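PDB 7BFK: angiogenin-1 from Salmo salar, which probably cleaves RNA as a secreted endonuclease of the pancreatic ribonuclease family. Local coordinates for residues G61-G66 / Q71-F76; L22-Q27 / V79-T84. All coordinates share one frame; numbering follows the deposited sequence.

Contact 1: G61-G66 / Q71-F76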
loop_
_atom_site.group_PDB
_atom_site.type_symbol
_atom_site.label_atom_id
_atom_site.label_comp_id
_atom_site.label_asym_id
_atom_site.label_seq_id
_atom_site.Cartn_x
_atom_site.Cartn_y
_atom_site.Cartn_z
ATOM N N GLY A 61 16.159 -7.521 1.963
ATOM C CA GLY A 61 15.482 -7.020 3.159
ATOM C C GLY A 61 14.208 -7.763 3.481
ATOM O O GLY A 61 13.492 -7.271 4.359
ATOM N N GLY A 62 13.933 -8.898 2.822
ATOM C CA GLY A 62 12.665 -9.619 3.026
ATOM C C GLY A 62 12.784 -11.122 3.022
ATOM O O GLY A 62 13.740 -11.659 2.434
ATOM N N THR A 63 11.828 -11.773 3.683
ATOM C CA THR A 63 11.719 -13.236 3.781
ATOM C C THR A 63 10.694 -13.718 2.755
ATOM O O THR A 63 9.525 -13.252 2.789
ATOM C CB THR A 63 11.394 -13.658 5.217
ATOM O OG1 THR A 63 12.583 -13.459 5.994
ATOM C CG2 THR A 63 10.938 -15.095 5.296
ATOM N N LEU A 64 11.121 -14.580 1.840
ATOM C CA LEU A 64 10.232 -15.217 0.843
ATOM C C LEU A 64 9.236 -16.078 1.601
ATOM O O LEU A 64 9.701 -16.913 2.370
ATOM C CB LEU A 64 11.062 -16.088 -0.106
ATOM C CG LEU A 64 11.762 -15.364 -1.246
ATOM C CD1 LEU A 64 12.763 -16.289 -1.921
ATOM C CD2 LEU A 64 10.748 -14.844 -2.254
ATOM N N LYS A 65 7.932 -15.868 1.400
ATOM C CA LYS A 65 6.845 -16.683 2.013
ATOM C C LYS A 65 6.318 -17.658 0.957
ATOM O O LYS A 65 6.935 -18.704 0.766
ATOM C CB LYS A 65 5.691 -15.819 2.513
ATOM C CG LYS A 65 6.034 -14.824 3.609
ATOM C CD LYS A 65 4.848 -13.981 4.025
ATOM C CE LYS A 65 3.803 -14.755 4.797
ATOM N NZ LYS A 65 4.319 -15.173 6.119
ATOM N N GLY A 66 5.220 -17.312 0.289
ATOM C CA GLY A 66 4.605 -18.162 -0.748
ATOM C C GLY A 66 3.810 -17.346 -1.741
ATOM O O GLY A 66 3.206 -16.335 -1.322
ATOM N N GLN A 71 7.832 -10.923 3.054
ATOM C CA GLN A 71 7.623 -10.210 4.328
ATOM C C GLN A 71 8.896 -9.432 4.627
ATOM O O GLN A 71 9.981 -10.034 4.591
ATOM C CB GLN A 71 7.260 -11.228 5.403
ATOM C CG GLN A 71 7.245 -10.687 6.812
ATOM C CD GLN A 71 6.792 -11.741 7.782
ATOM O OE1 GLN A 71 5.799 -12.430 7.561
ATOM N NE2 GLN A 71 7.497 -11.840 8.891
ATOM N N SER A 72 8.788 -8.136 4.875
ATOM C CA SER A 72 9.947 -7.298 5.231
ATOM C C SER A 72 10.576 -7.838 6.530
ATOM O O SER A 72 9.835 -8.296 7.441
ATOM C CB SER A 72 9.554 -5.834 5.339
ATOM O OG SER A 72 8.701 -5.645 6.437
ATOM N N ASN A 73 11.903 -7.810 6.612
ATOM C CA ASN A 73 12.651 -8.299 7.791
ATOM C C ASN A 73 12.634 -7.220 8.867
ATOM O O ASN A 73 12.849 -7.552 10.036
ATOM C CB ASN A 73 14.063 -8.727 7.402
ATOM C CG ASN A 73 14.063 -9.992 6.586
ATOM O OD1 ASN A 73 13.149 -10.804 6.692
ATOM N ND2 ASN A 73 15.092 -10.169 5.778
ATOM N N LYS A 74 12.382 -5.968 8.491
ATOM C CA LYS A 74 12.270 -4.869 9.477
ATOM C C LYS A 74 10.846 -4.339 9.450
ATOM O O LYS A 74 10.176 -4.384 8.422
ATOM C CB LYS A 74 13.329 -3.793 9.220
ATOM C CG LYS A 74 14.761 -4.291 9.379
ATOM C CD LYS A 74 15.805 -3.205 9.375
ATOM C CE LYS A 74 15.830 -2.393 10.653
ATOM N NZ LYS A 74 16.313 -3.191 11.808
ATOM N N PRO A 75 10.340 -3.859 10.592
ATOM C CA PRO A 75 9.021 -3.247 10.646
ATOM C C PRO A 75 9.059 -1.833 10.050
ATOM O O PRO A 75 10.107 -1.204 10.068
ATOM C CB PRO A 75 8.722 -3.213 12.143
ATOM C CG PRO A 75 10.084 -3.047 12.768
ATOM C CD PRO A 75 11.019 -3.865 11.904
ATOM N N PHE A 76 7.919 -1.378 9.543
ATOM C CA PHE A 76 7.705 -0.042 8.960
ATOM C C PHE A 76 6.590 0.671 9.731
ATOM O O PHE A 76 5.710 -0.013 10.303
ATOM C CB PHE A 76 7.295 -0.158 7.479
ATOM C CG PHE A 76 8.398 -0.546 6.537
ATOM C CD1 PHE A 76 8.730 -1.876 6.338
ATOM C CD2 PHE A 76 9.138 0.423 5.871
ATOM C CE1 PHE A 76 9.757 -2.222 5.474
ATOM C CE2 PHE A 76 10.165 0.067 5.005
ATOM C CZ PHE A 76 10.474 -1.253 4.816
HETATM O O HOH W 1 12.907 -4.867 5.465
#
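T63 and Q71 face each other as an antiparallel hydrogen-bonded pair, with G62 opposite S72 as the neighbouring non-hydrogen-bonded pair. T63 N donates a hydrogen bond to Q71 O at 2.7 Å, and Q71 N answers to T63 O at 2.9 Å. The pairing runs one step further, where N73 N donates to G61 O at 2.8 Å. G61 O also accepts a hydrogen bond from a water, which in turn accepts from K74 N, so the water bridges G61 O and K74 N. G62 sits very close to the opposite backbone: G62 CA is 3.1 Å from Q71 O.

T63 and Q71 point to the same face of the sheet, and each meets a second side chain across the contact. T63 and N73 cross at about a right angle, and T63 OG1 donates to N73 OD1 at 2.8 Å, in the carbonyl plane and on a lone pair. A T63 chi1 of -73° holds OG1 anti to the carbonyl carbon and beside the backbone N, on the N73 side. The N73 amide lies over the G61-G62 peptide, with N73 ND2 3.4 Å from G61 C. Further along, K65 bends at chi3 and chi4; K65 CD packs 3.9 Å from Q71 CB and K65 NZ makes a weak bond to Q71 OE1. Q71 meets it with an extended chain, CG anti to the backbone N (chi1 170°).

S72 turns away from strand 62-64. Its OG bonds to K74 O and also to V103 N, fastening the hairpin to strand 93-108, while the Q71 side chain touches K102. The arrangement is a two-stranded antiparallel beta hairpin, 62-64 with 69-72, lying at the surface on the margin of the curved antiparallel sheet of the pancreatic ribonuclease fold.

Contact 2: L22-Q27 / V79-T84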
loop_
_atom_site.group_PDB
_atom_site.type_symbol
_atom_site.label_atom_id
_atom_site.label_comp_id
_atom_site.label_asym_id
_atom_site.label_seq_id
_atom_site.Cartn_x
_atom_site.Cartn_y
_atom_site.Cartn_z
ATOM N N LEU A 22 -5.031 11.428 9.587
ATOM C CA LEU A 22 -5.899 12.585 9.252
ATOM C C LEU A 22 -5.990 12.766 7.731
ATOM O O LEU A 22 -6.932 13.411 7.288
ATOM C CB LEU A 22 -5.326 13.842 9.927
ATOM C CG LEU A 22 -5.213 13.779 11.453
ATOM C CD1 LEU A 22 -4.558 15.041 12.009
ATOM C CD2 LEU A 22 -6.574 13.558 12.097
ATOM N N LYS A 23 -5.054 12.208 6.953
ATOM C CA LYS A 23 -5.012 12.393 5.476
ATOM C C LYS A 23 -5.773 11.281 4.723
ATOM O O LYS A 23 -5.704 11.279 3.469
ATOM C CB LYS A 23 -3.558 12.441 4.997
ATOM C CG LYS A 23 -2.722 13.600 5.531
ATOM C CD LYS A 23 -1.376 13.696 4.844
ATOM C CE LYS A 23 -0.450 14.725 5.450
ATOM N NZ LYS A 23 0.846 14.755 4.737
ATOM N N CYS A 24 -6.483 10.385 5.412
ATOM C CA CYS A 24 -7.175 9.229 4.761
ATOM C C CYS A 24 -8.195 9.711 3.725
ATOM O O CYS A 24 -8.200 9.165 2.612
ATOM C CB CYS A 24 -7.819 8.283 5.770
ATOM S SG CYS A 24 -6.617 7.153 6.522
ATOM N N LYS A 25 -9.005 10.712 4.062
ATOM C CA LYS A 25 -10.069 11.233 3.168
ATOM C C LYS A 25 -9.458 11.656 1.824
ATOM O O LYS A 25 -9.913 11.153 0.798
ATOM C CB LYS A 25 -10.822 12.379 3.853
ATOM C CG LYS A 25 -11.936 12.998 3.023
ATOM C CD LYS A 25 -12.818 13.954 3.798
ATOM C CE LYS A 25 -13.893 14.586 2.938
ATOM N NZ LYS A 25 -14.705 13.560 2.239
ATOM N N SER A 26 -8.442 12.516 1.833
ATOM C CA SER A 26 -7.821 13.068 0.597
ATOM C C SER A 26 -7.091 11.966 -0.187
ATOM O O SER A 26 -7.286 11.901 -1.414
ATOM C CB SER A 26 -6.917 14.251 0.899
ATOM O OG SER A 26 -5.876 13.894 1.795
ATOM N N GLN A 27 -6.321 11.107 0.484
ATOM C CA GLN A 27 -5.521 10.055 -0.201
ATOM C C GLN A 27 -6.435 8.982 -0.805
ATOM O O GLN A 27 -6.156 8.572 -1.953
ATOM C CB GLN A 27 -4.456 9.485 0.728
ATOM C CG GLN A 27 -3.440 10.529 1.157
ATOM C CD GLN A 27 -2.880 11.268 -0.032
ATOM O OE1 GLN A 27 -2.445 10.665 -1.006
ATOM N NE2 GLN A 27 -2.913 12.591 0.032
ATOM N N VAL A 79 0.199 3.641 7.896
ATOM C CA VAL A 79 -1.124 4.266 8.108
ATOM C C VAL A 79 -2.107 3.394 7.335
ATOM O O VAL A 79 -1.865 3.158 6.136
ATOM C CB VAL A 79 -1.175 5.736 7.656
ATOM C CG1 VAL A 79 -2.613 6.220 7.565
ATOM C CG2 VAL A 79 -0.345 6.639 8.580
ATOM N N ILE A 80 -3.154 2.931 8.009
ATOM C CA ILE A 80 -4.236 2.102 7.429
ATOM C C ILE A 80 -5.497 2.959 7.367
ATOM O O ILE A 80 -5.938 3.484 8.435
ATOM C CB ILE A 80 -4.437 0.814 8.253
ATOM C CG1 ILE A 80 -3.123 0.038 8.389
ATOM C CG2 ILE A 80 -5.541 -0.061 7.656
ATOM C CD1 ILE A 80 -3.063 -0.842 9.589
ATOM N N CYS A 81 -6.020 3.134 6.161
ATOM C CA CYS A 81 -7.308 3.812 5.888
ATOM C C CYS A 81 -8.361 2.725 5.672
ATOM O O CYS A 81 -8.242 1.935 4.698
ATOM C CB CYS A 81 -7.182 4.763 4.708
ATOM S SG CYS A 81 -5.905 6.019 4.973
ATOM N N THR A 82 -9.337 2.653 6.568
ATOM C CA THR A 82 -10.383 1.605 6.570
ATOM C C THR A 82 -11.747 2.239 6.324
ATOM O O THR A 82 -12.089 3.236 7.004
ATOM C CB THR A 82 -10.383 0.806 7.883
ATOM O OG1 THR A 82 -9.045 0.358 8.152
ATOM C CG2 THR A 82 -11.320 -0.383 7.818
ATOM N N HIS A 83 -12.467 1.693 5.359
ATOM C CA HIS A 83 -13.852 2.086 5.011
ATOM C C HIS A 83 -14.768 1.918 6.231
ATOM O O HIS A 83 -14.670 0.874 6.923
ATOM C CB HIS A 83 -14.332 1.220 3.852
ATOM C CG HIS A 83 -15.814 1.218 3.664
ATOM N ND1 HIS A 83 -16.644 0.354 4.359
ATOM C CD2 HIS A 83 -16.604 1.925 2.826
ATOM C CE1 HIS A 83 -17.894 0.549 3.966
ATOM N NE2 HIS A 83 -17.889 1.516 3.024
ATOM N N THR A 84 -15.639 2.893 6.489
ATOM C CA THR A 84 -16.683 2.800 7.546
ATOM C C THR A 84 -18.073 2.979 6.910
ATOM O O THR A 84 -19.041 2.537 7.541
ATOM C CB THR A 84 -16.429 3.783 8.695
ATOM O OG1 THR A 84 -16.349 5.101 8.156
ATOM C CG2 THR A 84 -15.161 3.476 9.463
#
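C24 and C81 are joined by a disulfide, C24 SG to C81 SG at 2.0 Å, and this bond is the tight heart of the contact. C24 is in the first turn of helix 24-32, and C81 is in the middle of strand 76-85. C24 CA and C81 CA stand 5.5 Å apart. Both side chains start out toward the other segment, and in both SG is anti to the carbonyl carbon and beside the backbone N. The torsion about the S-S bond is -80°, close to the 90° magnitude that disulfides favour. C24 CB lies 3.7 Å from C81 CB.

Beyond the sulfurs the packing thins quickly. V79, two residues before C81 and pointing the same way, brings V79 CG1 to 4.2 Å from C24 SG, an apolar touch beside the bridge, and I80 O lies as far from the same sulfur. M19 touches both V79 and C81, and F46 of strand 43-47 touches C81, so other parts of the fold help to bury this side. By contrast L22, K25 and S26 lie on the solvent side of the helix start, and T84 is exposed at the other end of the strand segment. At the N-cap position, K23 O accepts from two donors: Q27 N at 3.1 Å, in the first helical turn, and S26 OG at 3.1 Å, tilted 34° from the carbonyl plane.

The segments share little buried surface and no polar bond, so their direct attachment rests on the one covalent link. This buried disulfide pins the start of the helix to the strand across a separation of more than fifty residues in sequence, and should restrict how far the two can move apart.

How the contacts relate
Contact 1 is a surface contact and contact 2 a buried one, with centres about 24 Å apart on opposite sides of the chain's centre. They reach the same antiparallel sheet: strand 69-72 of contact 1 is followed directly by strand 76-85 of contact 2, and both strands pair with 93-108. Along the chain, the local hairpin lies wholly within the long loop closed by C24-C81. Their chemistry differs accordingly. Backbone hydrogen bonds, polar side chains and a bridging water join neighbouring strands in 61-66 and 71-76, whereas 22-27 and 79-84 join a helix to a strand through sulfur and a little apolar packing.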